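Local coordinates for SalCYP truncation (Salinispora tropica, PDB 7ABB), which belongs to the cytochrome P450 family and holds a heme c in a mainly helical fold with a smaller beta-sheet region, at residues A[21-26]-A[306-311]; A[28-33]-A[45-50]; A[102-107]-A[345-350]; A[113-118]-A[136-141]. One frame throughout, in Å; residues are numbered along the deposited sequence.

Contact 1 (A[21-26]-A[306-311]); sequences AYRRVA and PLALAN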
# COMPACT_ATOMS: atom_id res chain seq x y z
N ALA A 21 8.38 -11.50 -12.28
CA ALA A 21 7.78 -12.14 -13.44
C ALA A 21 7.21 -11.11 -14.39
O ALA A 21 7.39 -11.21 -15.61
CB ALA A 21 6.71 -13.14 -13.00
N TYR A 22 6.51 -10.10 -13.85
CA TYR A 22 6.10 -8.98 -14.70
C TYR A 22 7.28 -8.44 -15.50
O TYR A 22 7.17 -8.21 -16.70
CB TYR A 22 5.49 -7.86 -13.86
CG TYR A 22 4.01 -7.97 -13.63
CD1 TYR A 22 3.50 -8.80 -12.64
CD2 TYR A 22 3.13 -7.24 -14.39
CE1 TYR A 22 2.14 -8.89 -12.41
CE2 TYR A 22 1.76 -7.31 -14.18
CZ TYR A 22 1.28 -8.15 -13.19
OH TYR A 22 -0.09 -8.21 -12.99
N ARG A 23 8.42 -8.23 -14.83
CA ARG A 23 9.55 -7.61 -15.50
C ARG A 23 10.16 -8.53 -16.54
O ARG A 23 10.53 -8.08 -17.62
CB ARG A 23 10.60 -7.16 -14.48
CG ARG A 23 10.13 -5.93 -13.71
CD ARG A 23 11.21 -5.29 -12.86
NE ARG A 23 11.56 -6.07 -11.67
CZ ARG A 23 11.01 -5.94 -10.47
NH1 ARG A 23 10.03 -5.06 -10.27
NH2 ARG A 23 11.43 -6.72 -9.47
N ARG A 24 10.23 -9.84 -16.25
CA ARG A 24 10.78 -10.78 -17.22
C ARG A 24 9.89 -10.88 -18.45
O ARG A 24 10.38 -10.89 -19.59
CB ARG A 24 10.93 -12.16 -16.61
CG ARG A 24 11.59 -13.19 -17.55
CD ARG A 24 11.45 -14.62 -17.02
NE ARG A 24 10.05 -15.04 -16.98
CZ ARG A 24 9.38 -15.55 -18.01
NH1 ARG A 24 9.96 -15.70 -19.19
NH2 ARG A 24 8.11 -15.90 -17.86
N VAL A 25 8.58 -10.97 -18.24
CA VAL A 25 7.66 -11.09 -19.37
C VAL A 25 7.72 -9.82 -20.21
O VAL A 25 7.73 -9.88 -21.45
CB VAL A 25 6.23 -11.38 -18.89
CG1 VAL A 25 5.24 -11.30 -20.06
CG2 VAL A 25 6.16 -12.76 -18.28
N ALA A 26 7.79 -8.66 -19.56
CA ALA A 26 7.89 -7.40 -20.27
C ALA A 26 9.19 -7.32 -21.07
O ALA A 26 9.18 -6.92 -22.25
CB ALA A 26 7.73 -6.25 -19.28
N PRO A 306 1.00 -1.92 -13.87
CA PRO A 306 1.85 -2.48 -12.80
C PRO A 306 2.92 -1.50 -12.35
O PRO A 306 3.78 -1.08 -13.14
CB PRO A 306 2.45 -3.74 -13.44
CG PRO A 306 2.39 -3.45 -14.92
CD PRO A 306 1.11 -2.71 -15.11
N LEU A 307 2.92 -1.19 -11.05
CA LEU A 307 3.93 -0.31 -10.51
C LEU A 307 5.32 -0.96 -10.55
O LEU A 307 6.33 -0.25 -10.58
CB LEU A 307 3.56 0.08 -9.07
CG LEU A 307 2.16 0.70 -8.92
CD1 LEU A 307 1.97 1.13 -7.46
CD2 LEU A 307 1.98 1.88 -9.88
N ALA A 308 5.38 -2.29 -10.56
CA ALA A 308 6.64 -3.03 -10.70
C ALA A 308 7.29 -2.79 -12.05
O ALA A 308 8.49 -3.02 -12.20
CB ALA A 308 6.41 -4.53 -10.52
N LEU A 309 6.52 -2.38 -13.05
CA LEU A 309 7.11 -1.98 -14.32
C LEU A 309 7.35 -0.47 -14.37
O LEU A 309 8.44 -0.04 -14.77
CB LEU A 309 6.23 -2.44 -15.50
CG LEU A 309 6.03 -3.95 -15.61
CD1 LEU A 309 5.27 -4.31 -16.87
CD2 LEU A 309 7.33 -4.70 -15.57
N ALA A 310 6.36 0.35 -14.00
CA ALA A 310 6.54 1.80 -14.02
C ALA A 310 7.80 2.21 -13.27
O ALA A 310 8.61 3.00 -13.75
CB ALA A 310 5.31 2.51 -13.43
N ASN A 311 7.99 1.65 -12.06
CA ASN A 311 9.05 2.11 -11.17
C ASN A 311 10.39 1.47 -11.48
O ASN A 311 11.39 1.77 -10.81
CB ASN A 311 8.66 1.83 -9.72
CG ASN A 311 7.67 2.85 -9.18
OD1 ASN A 311 7.51 3.94 -9.74
ND2 ASN A 311 7.03 2.54 -8.05

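Contact 2 (A[28-33]-A[45-50]); sequences EHRADG and VLSTYE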
# COMPACT_ATOMS: atom_id res chain seq x y z
N GLU A 28 10.81 -9.69 -22.40
CA GLU A 28 10.78 -10.60 -23.55
C GLU A 28 9.71 -10.25 -24.57
O GLU A 28 9.86 -10.55 -25.76
CB GLU A 28 10.58 -12.03 -23.06
CG GLU A 28 11.79 -12.59 -22.31
CD GLU A 28 11.47 -13.78 -21.42
OE1 GLU A 28 10.27 -14.07 -21.20
OE2 GLU A 28 12.42 -14.44 -20.94
N HIS A 29 8.63 -9.60 -24.16
CA HIS A 29 7.46 -9.48 -25.01
C HIS A 29 6.93 -8.07 -25.22
O HIS A 29 6.13 -7.88 -26.14
CB HIS A 29 6.32 -10.34 -24.45
CG HIS A 29 6.62 -11.80 -24.46
ND1 HIS A 29 6.55 -12.56 -25.61
CD2 HIS A 29 7.01 -12.64 -23.47
CE1 HIS A 29 6.87 -13.81 -25.32
NE2 HIS A 29 7.16 -13.88 -24.03
N ARG A 30 7.33 -7.10 -24.41
CA ARG A 30 6.73 -5.78 -24.54
C ARG A 30 7.25 -5.07 -25.78
O ARG A 30 8.46 -5.10 -26.08
CB ARG A 30 6.98 -4.93 -23.30
CG ARG A 30 8.37 -4.33 -23.15
CD ARG A 30 8.63 -4.04 -21.69
NE ARG A 30 9.93 -3.50 -21.28
CZ ARG A 30 10.18 -2.21 -21.05
NH1 ARG A 30 11.39 -1.84 -20.63
NH2 ARG A 30 9.23 -1.29 -21.24
N ALA A 31 6.33 -4.48 -26.54
CA ALA A 31 6.64 -3.59 -27.65
C ALA A 31 5.63 -2.45 -27.63
O ALA A 31 4.47 -2.64 -27.22
CB ALA A 31 6.59 -4.31 -29.01
N ASP A 32 6.07 -1.27 -28.05
CA ASP A 32 5.19 -0.10 -28.07
C ASP A 32 4.65 0.20 -26.68
O ASP A 32 3.58 0.80 -26.53
CB ASP A 32 4.04 -0.31 -29.07
CG ASP A 32 4.54 -0.53 -30.48
OD1 ASP A 32 5.38 0.27 -30.94
OD2 ASP A 32 4.11 -1.52 -31.12
N GLY A 33 5.39 -0.18 -25.64
CA GLY A 33 5.03 0.15 -24.28
C GLY A 33 4.06 -0.78 -23.61
O GLY A 33 3.49 -0.41 -22.58
N VAL A 45 -1.12 -5.12 -20.58
CA VAL A 45 -0.24 -4.71 -19.50
C VAL A 45 0.67 -3.61 -20.01
O VAL A 45 1.55 -3.87 -20.85
CB VAL A 45 0.58 -5.88 -18.95
CG1 VAL A 45 1.45 -5.42 -17.78
CG2 VAL A 45 -0.33 -7.03 -18.53
N LEU A 46 0.48 -2.38 -19.53
CA LEU A 46 1.40 -1.30 -19.87
C LEU A 46 2.72 -1.51 -19.15
O LEU A 46 2.77 -2.03 -18.03
CB LEU A 46 0.81 0.06 -19.51
CG LEU A 46 -0.51 0.38 -20.20
CD1 LEU A 46 -0.84 1.84 -20.00
CD2 LEU A 46 -0.52 0.10 -21.70
N SER A 47 3.82 -1.13 -19.81
CA SER A 47 5.15 -1.45 -19.30
C SER A 47 6.09 -0.27 -19.14
O SER A 47 7.26 -0.48 -18.76
CB SER A 47 5.82 -2.47 -20.21
OG SER A 47 6.09 -1.89 -21.48
N THR A 48 5.65 0.96 -19.41
CA THR A 48 6.52 2.12 -19.32
C THR A 48 6.04 3.06 -18.23
O THR A 48 4.83 3.13 -17.93
CB THR A 48 6.62 2.89 -20.66
OG1 THR A 48 5.39 3.59 -20.96
CG2 THR A 48 6.96 1.98 -21.79
N TYR A 49 6.99 3.81 -17.67
CA TYR A 49 6.66 4.83 -16.68
C TYR A 49 5.76 5.89 -17.30
O TYR A 49 4.71 6.21 -16.74
CB TYR A 49 7.94 5.47 -16.16
CG TYR A 49 7.75 6.60 -15.21
CD1 TYR A 49 7.61 6.36 -13.85
CD2 TYR A 49 7.72 7.91 -15.64
CE1 TYR A 49 7.43 7.41 -12.94
CE2 TYR A 49 7.56 8.97 -14.75
CZ TYR A 49 7.42 8.71 -13.40
OH TYR A 49 7.26 9.76 -12.52
N GLU A 50 6.16 6.44 -18.45
CA GLU A 50 5.37 7.54 -19.01
C GLU A 50 3.98 7.05 -19.41
O GLU A 50 2.98 7.78 -19.21
CB GLU A 50 6.10 8.21 -20.17
CG GLU A 50 6.24 7.36 -21.40
CD GLU A 50 6.85 8.13 -22.59
OE1 GLU A 50 6.43 9.28 -22.86
OE2 GLU A 50 7.74 7.58 -23.26
O HOH W 1 3.17 2.08 -21.63

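Contact 3 (A[102-107]-A[345-350]); sequences QRARDL and AAYARA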
# COMPACT_ATOMS: atom_id res chain seq x y z
N GLN A 102 0.34 16.94 7.63
CA GLN A 102 0.28 17.51 8.97
C GLN A 102 -0.40 16.56 9.94
O GLN A 102 0.06 16.40 11.08
CB GLN A 102 -0.44 18.87 8.97
CG GLN A 102 -0.44 19.54 10.34
CD GLN A 102 0.97 19.78 10.88
OE1 GLN A 102 1.77 20.49 10.26
NE2 GLN A 102 1.29 19.18 12.03
N ARG A 103 -1.49 15.90 9.53
CA ARG A 103 -2.11 14.91 10.40
C ARG A 103 -1.15 13.78 10.71
O ARG A 103 -1.11 13.28 11.84
CB ARG A 103 -3.39 14.34 9.77
CG ARG A 103 -4.05 13.26 10.67
CD ARG A 103 -5.39 13.70 11.17
NE ARG A 103 -5.96 12.89 12.25
CZ ARG A 103 -6.50 11.68 12.12
NH1 ARG A 103 -7.03 11.13 13.21
NH2 ARG A 103 -6.51 11.02 10.96
N ALA A 104 -0.38 13.32 9.72
CA ALA A 104 0.59 12.26 9.98
C ALA A 104 1.61 12.69 11.02
O ALA A 104 1.98 11.91 11.91
CB ALA A 104 1.28 11.87 8.68
N ARG A 105 2.08 13.94 10.93
CA ARG A 105 2.99 14.47 11.93
C ARG A 105 2.33 14.53 13.30
O ARG A 105 2.94 14.17 14.31
CB ARG A 105 3.49 15.86 11.52
CG ARG A 105 4.38 15.83 10.28
CD ARG A 105 5.13 17.13 10.08
NE ARG A 105 4.26 18.23 9.69
CZ ARG A 105 3.94 18.53 8.42
NH1 ARG A 105 4.39 17.81 7.41
NH2 ARG A 105 3.14 19.57 8.18
N ASP A 106 1.07 14.96 13.34
CA ASP A 106 0.35 15.05 14.61
C ASP A 106 0.29 13.69 15.30
O ASP A 106 0.34 13.62 16.54
CB ASP A 106 -1.07 15.58 14.39
CG ASP A 106 -1.11 17.05 14.05
OD1 ASP A 106 -0.08 17.75 14.18
OD2 ASP A 106 -2.20 17.53 13.67
N LEU A 107 0.16 12.62 14.53
CA LEU A 107 0.03 11.26 15.02
C LEU A 107 1.37 10.56 15.21
O LEU A 107 1.39 9.43 15.71
CB LEU A 107 -0.85 10.44 14.08
CG LEU A 107 -2.31 10.88 13.94
CD1 LEU A 107 -3.00 10.11 12.85
CD2 LEU A 107 -3.04 10.67 15.23
N ALA A 345 -0.87 8.01 1.66
CA ALA A 345 0.55 8.03 1.36
C ALA A 345 1.37 8.66 2.49
O ALA A 345 2.41 8.11 2.89
CB ALA A 345 0.79 8.75 0.04
N ALA A 346 0.98 9.85 2.96
CA ALA A 346 1.73 10.50 4.04
C ALA A 346 1.75 9.62 5.28
O ALA A 346 2.77 9.54 5.98
CB ALA A 346 1.13 11.86 4.38
N TYR A 347 0.64 8.94 5.56
CA TYR A 347 0.56 8.13 6.78
C TYR A 347 1.43 6.89 6.65
O TYR A 347 2.09 6.49 7.61
CB TYR A 347 -0.89 7.76 7.09
CG TYR A 347 -1.15 7.40 8.54
CD1 TYR A 347 -0.80 8.29 9.54
CD2 TYR A 347 -1.77 6.22 8.90
CE1 TYR A 347 -1.03 8.00 10.87
CE2 TYR A 347 -2.02 5.92 10.23
CZ TYR A 347 -1.64 6.81 11.21
OH TYR A 347 -1.87 6.55 12.55
N ALA A 348 1.40 6.26 5.48
CA ALA A 348 2.26 5.10 5.23
C ALA A 348 3.73 5.49 5.36
O ALA A 348 4.51 4.78 6.02
CB ALA A 348 1.97 4.53 3.84
N ARG A 349 4.13 6.59 4.74
CA ARG A 349 5.50 7.08 4.86
C ARG A 349 5.90 7.27 6.33
O ARG A 349 7.00 6.88 6.75
CB ARG A 349 5.66 8.39 4.11
CG ARG A 349 5.75 8.23 2.60
CD ARG A 349 5.74 9.58 1.94
NE ARG A 349 6.19 9.43 0.56
CZ ARG A 349 5.48 9.71 -0.52
NH1 ARG A 349 4.25 10.21 -0.45
NH2 ARG A 349 6.03 9.49 -1.72
N ALA A 350 5.04 7.92 7.11
CA ALA A 350 5.35 8.16 8.52
C ALA A 350 5.51 6.84 9.26
O ALA A 350 6.42 6.69 10.09
CB ALA A 350 4.28 9.03 9.17

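Contact 4 (A[113-118]-A[136-141]); sequences ANARRR and RPYVLE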
# COMPACT_ATOMS: atom_id res chain seq x y z
N ALA A 113 5.76 5.77 19.74
CA ALA A 113 5.66 5.06 21.01
C ALA A 113 5.18 3.63 20.80
O ALA A 113 5.61 2.71 21.51
CB ALA A 113 4.72 5.79 21.96
N ASN A 114 4.29 3.44 19.82
CA ASN A 114 3.83 2.12 19.41
C ASN A 114 5.00 1.26 18.92
O ASN A 114 5.24 0.16 19.44
CB ASN A 114 2.74 2.33 18.35
CG ASN A 114 2.21 1.08 17.70
OD1 ASN A 114 2.46 -0.05 18.10
ND2 ASN A 114 1.44 1.29 16.65
N ALA A 115 5.77 1.76 17.95
CA ALA A 115 6.93 1.02 17.47
C ALA A 115 7.86 0.67 18.61
O ALA A 115 8.32 -0.48 18.74
CB ALA A 115 7.69 1.82 16.44
N ARG A 116 8.17 1.65 19.46
CA ARG A 116 9.17 1.44 20.51
C ARG A 116 8.69 0.39 21.50
O ARG A 116 9.46 -0.48 21.95
CB ARG A 116 9.48 2.76 21.21
CG ARG A 116 10.58 2.69 22.23
CD ARG A 116 10.82 4.03 22.92
NE ARG A 116 11.32 5.08 22.03
CZ ARG A 116 10.67 6.20 21.70
NH1 ARG A 116 9.44 6.45 22.14
NH2 ARG A 116 11.25 7.08 20.90
N ARG A 117 7.43 0.49 21.91
CA ARG A 117 6.85 -0.48 22.83
C ARG A 117 6.94 -1.88 22.27
O ARG A 117 7.34 -2.83 22.96
CB ARG A 117 5.39 -0.10 23.09
CG ARG A 117 4.60 -1.06 23.97
CD ARG A 117 3.14 -1.22 23.53
NE ARG A 117 2.54 0.07 23.16
CZ ARG A 117 1.69 0.24 22.15
NH1 ARG A 117 1.30 -0.80 21.42
NH2 ARG A 117 1.24 1.44 21.83
N ARG A 118 6.58 -2.04 20.99
CA ARG A 118 6.51 -3.36 20.41
C ARG A 118 7.91 -3.94 20.21
O ARG A 118 8.15 -5.11 20.52
CB ARG A 118 5.72 -3.31 19.11
CG ARG A 118 4.25 -2.99 19.32
CD ARG A 118 3.50 -2.98 17.99
NE ARG A 118 2.08 -2.76 18.24
CZ ARG A 118 1.24 -3.69 18.66
NH1 ARG A 118 1.67 -4.93 18.90
NH2 ARG A 118 -0.03 -3.39 18.89
N ARG A 136 2.50 -6.10 11.42
CA ARG A 136 1.05 -6.07 11.18
C ARG A 136 0.29 -5.47 12.35
O ARG A 136 -0.55 -4.58 12.12
CB ARG A 136 0.55 -7.47 10.82
CG ARG A 136 -0.87 -7.48 10.28
CD ARG A 136 -1.27 -8.84 9.78
NE ARG A 136 -0.39 -9.25 8.68
CZ ARG A 136 0.47 -10.26 8.71
NH1 ARG A 136 0.59 -11.04 9.78
NH2 ARG A 136 1.21 -10.50 7.64
N PRO A 137 0.48 -5.90 13.61
CA PRO A 137 -0.23 -5.23 14.70
C PRO A 137 0.16 -3.76 14.84
O PRO A 137 -0.70 -2.93 15.18
CB PRO A 137 0.13 -6.06 15.93
CG PRO A 137 1.22 -6.88 15.57
CD PRO A 137 1.25 -7.06 14.09
N TYR A 138 1.41 -3.42 14.55
CA TYR A 138 1.86 -2.03 14.56
C TYR A 138 1.06 -1.19 13.57
O TYR A 138 0.46 -0.17 13.94
CB TYR A 138 3.34 -1.99 14.21
CG TYR A 138 3.93 -0.66 13.84
CD1 TYR A 138 4.14 0.33 14.79
CD2 TYR A 138 4.28 -0.38 12.53
CE1 TYR A 138 4.70 1.54 14.44
CE2 TYR A 138 4.84 0.81 12.19
CZ TYR A 138 5.08 1.75 13.12
OH TYR A 138 5.65 2.93 12.75
N VAL A 139 1.04 -1.62 12.32
CA VAL A 139 0.36 -0.87 11.28
C VAL A 139 -1.14 -0.80 11.55
O VAL A 139 -1.77 0.24 11.34
CB VAL A 139 0.67 -1.49 9.90
CG1 VAL A 139 -0.21 -0.87 8.81
CG2 VAL A 139 2.13 -1.27 9.56
N LEU A 140 -1.74 -1.92 11.96
CA LEU A 140 -3.18 -1.90 12.23
C LEU A 140 -3.51 -0.97 13.39
O LEU A 140 -4.50 -0.25 13.34
CB LEU A 140 -3.68 -3.31 12.48
CG LEU A 140 -5.16 -3.44 12.83
CD1 LEU A 140 -6.06 -2.84 11.75
CD2 LEU A 140 -5.48 -4.91 13.07
N GLU A 141 -2.71 -0.99 14.46
CA GLU A 141 -2.92 -0.05 15.56
C GLU A 141 -2.91 1.39 15.03
O GLU A 141 -3.79 2.20 15.36
CB GLU A 141 -1.86 -0.23 16.64
CG GLU A 141 -1.95 0.81 17.76
CD GLU A 141 -1.01 0.58 18.93
OE1 GLU A 141 -0.60 -0.59 19.17
OE2 GLU A 141 -0.67 1.58 19.58

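Contact 1 (A[21-26]-A[306-311])
Helix 19-29 meets the short helix 307-310 through R23 and L309, whose CA atoms lie 6.2 Å apart, close enough for side chains to reach the opposing backbone. L309 fills the centre: its CD2 packs 3.6 Å from CG of R23, the two side chains sliding past each other in opposite directions, and also touches CB of Y22. The other branch, CD1 of L309, reaches CB of A26 and lies at the edge of the Y22 ring. P306, the N-cap residue of helix 307-310, crosses Y22 at about a right angle, its CB 3.7 Å from the ring atom CD2 of Y22. The polar link is made by R23. Its chain bends at chi3 (-72°), which turns the guanidinium back so that NH1 of R23 donates to the carbonyl O of A308 at 3.2 Å (N-H...O 161°). That oxygen lies in the guanidinium plane, while CB of A308 rests 3.7 Å from the same NH1 of R23. A cation-pi contact with Y312 also holds R23, and OH of Y22 bonds to the carbonyl of F15. The mostly apolar interface thus fastens the N-terminal helix to the turn after strand 302-304: V45 of strand 43-46 underlies Y22, P306 and L309, F35 of strand 34-37 touches V25 and A26, and L307 touches heme c.

Contact 2 (A[28-33]-A[45-50])
The carbonyl O of G33 is gripped by two donors: the backbone N of S47, at 2.9 Å with an N-H...O angle of 155°, and a water 2.7 Å from O of G33. The same water is hydrogen-bonded to OG1 of T48, 2.8 Å away, and so bridges the two segments. T48 is the N-cap residue of helix 49-56, and its OG1 caps the backbone N of G51, which ties the bridging water to the start of that helix. CA of L46 adds a weaker C-H...O contact to the same G33 oxygen. A second polar link comes from R30, the first residue beyond helix 19-29. Its chain runs extended from CG to NE alongside S47, bringing CD of R30 to 3.5 Å from CB of S47, and its NH2 donates to OG of S47 at 3.2 Å, with that oxygen near the guanidinium plane. S47 OG reaches this position by standing between its own backbone N and carbonyl carbon (chi1 67°). The methyl CG2 of T48 lies against the backbone, 3.6 Å from CA of G33, and also comes near NH2 of R30. G33 itself sits at positive phi (85°). The link is mainly polar: backbone, hydroxyl and water bonds tie the end of helix 19-29 to the turn between strand 43-46 and helix 49-56.

Contact 3 (A[102-107]-A[345-350])
The side chains of L107 and Y347 cross at about a right angle, CD1 of L107 standing 3.5 Å from CE1 of Y347 in an oblique approach to the ring. The same methyl lies 3.7 Å from OH of Y347, and on its own segment it sits over the centre of the R103 guanidinium. Y347 reaches across because its CG is anti to the backbone N (chi1 -158°), which carries the ring out toward helix 101-106 and sets its edge against CA of A104. Beside this crossing A104 points its CB toward helix 345-362. CB of A104 comes 4.2 Å from CB of A350 and 3.9 Å from the carbonyl O of A346. Such small side chains let the axes of segments 102-106 and 345-350 approach to 8.7 Å at a crossing angle of -34°. On the outer side of helix 101-106, Q102 serves as a relay: NE2 of Q102 donates to OD1 of D106 at 2.9 Å, and its OE1 accepts from NH2 of R105 at 2.7 Å. Helix 345-362 is the heme-side helix of the P450 fold, with A348 touching heme c, and packs on helix 101-106 through alanines. Cohesion across the contact is thus apolar, while the polar ends of Q102, R105 and D106 bond within helix 101-106 and OH of Y347 bonds to the carbonyl of N142 in helix 130-147.

Contact 4 (A[113-118]-A[136-141])
N114 lays its side-chain amide over the carboxylate of E141, the two planes stacked 10° apart, with CG of N114 3.5 Å from OE2 of E141. From there ND2 of N114 donates to the carbonyl O of Y138 at 3.2 Å and also to OD1 of N142. R117 meets the same carboxylate end-on and nearly coplanar: its NH1 bonds to OE1 of E141 at 3.0 Å and its NH2 to OE2 of E141 at 3.0 Å, each oxygen offering its syn lone pair. These bonds are part of a salt-bridge network between the roughly antiparallel helices 108-120 and 130-147 of the P450 helical domain; the axes of segments 113-118 and 136-141 cross at 156°, 10.0 Å apart. The third member, R118, is extended from CG to NE and turned 68° from the carboxylate. NH2 of R118 reaches OE1 of E141 at 2.9 Å, nearly along the C-O axis, so that oxygen accepts from both arginines. R118 NE donates to OD1 of N114 at 2.7 Å, while CB of P137 lies over one face of the guanidinium, toward its rim. Deeper in, CB of A115 packs 3.6 Å from CE1 of Y138, whose OH bonds to the carbonyl of Q351 in helix 345-362.

Contacts 1 and 2 form one continuous patch on the opposite side of the chain's centre from contacts 3 and 4: both use helix 19-29, and P306 and L309 pack on V45 and L46. Contact 1 is the buried, largely apolar half; contact 2, farther out and partly exposed, relies on backbone, hydroxyl and water bonds. Contacts 3 and 4 lie about 15 Å apart between centres, on the consecutive helices 101-106 and 108-120. Helix 345-362 forms one side of contact 3 and touches contact 4 from outside; helix 130-147 does the reverse. Contact 3 is apolar, near heme c; a charged network of R117, R118 and E141 holds contact 4 beside a buried tyrosine.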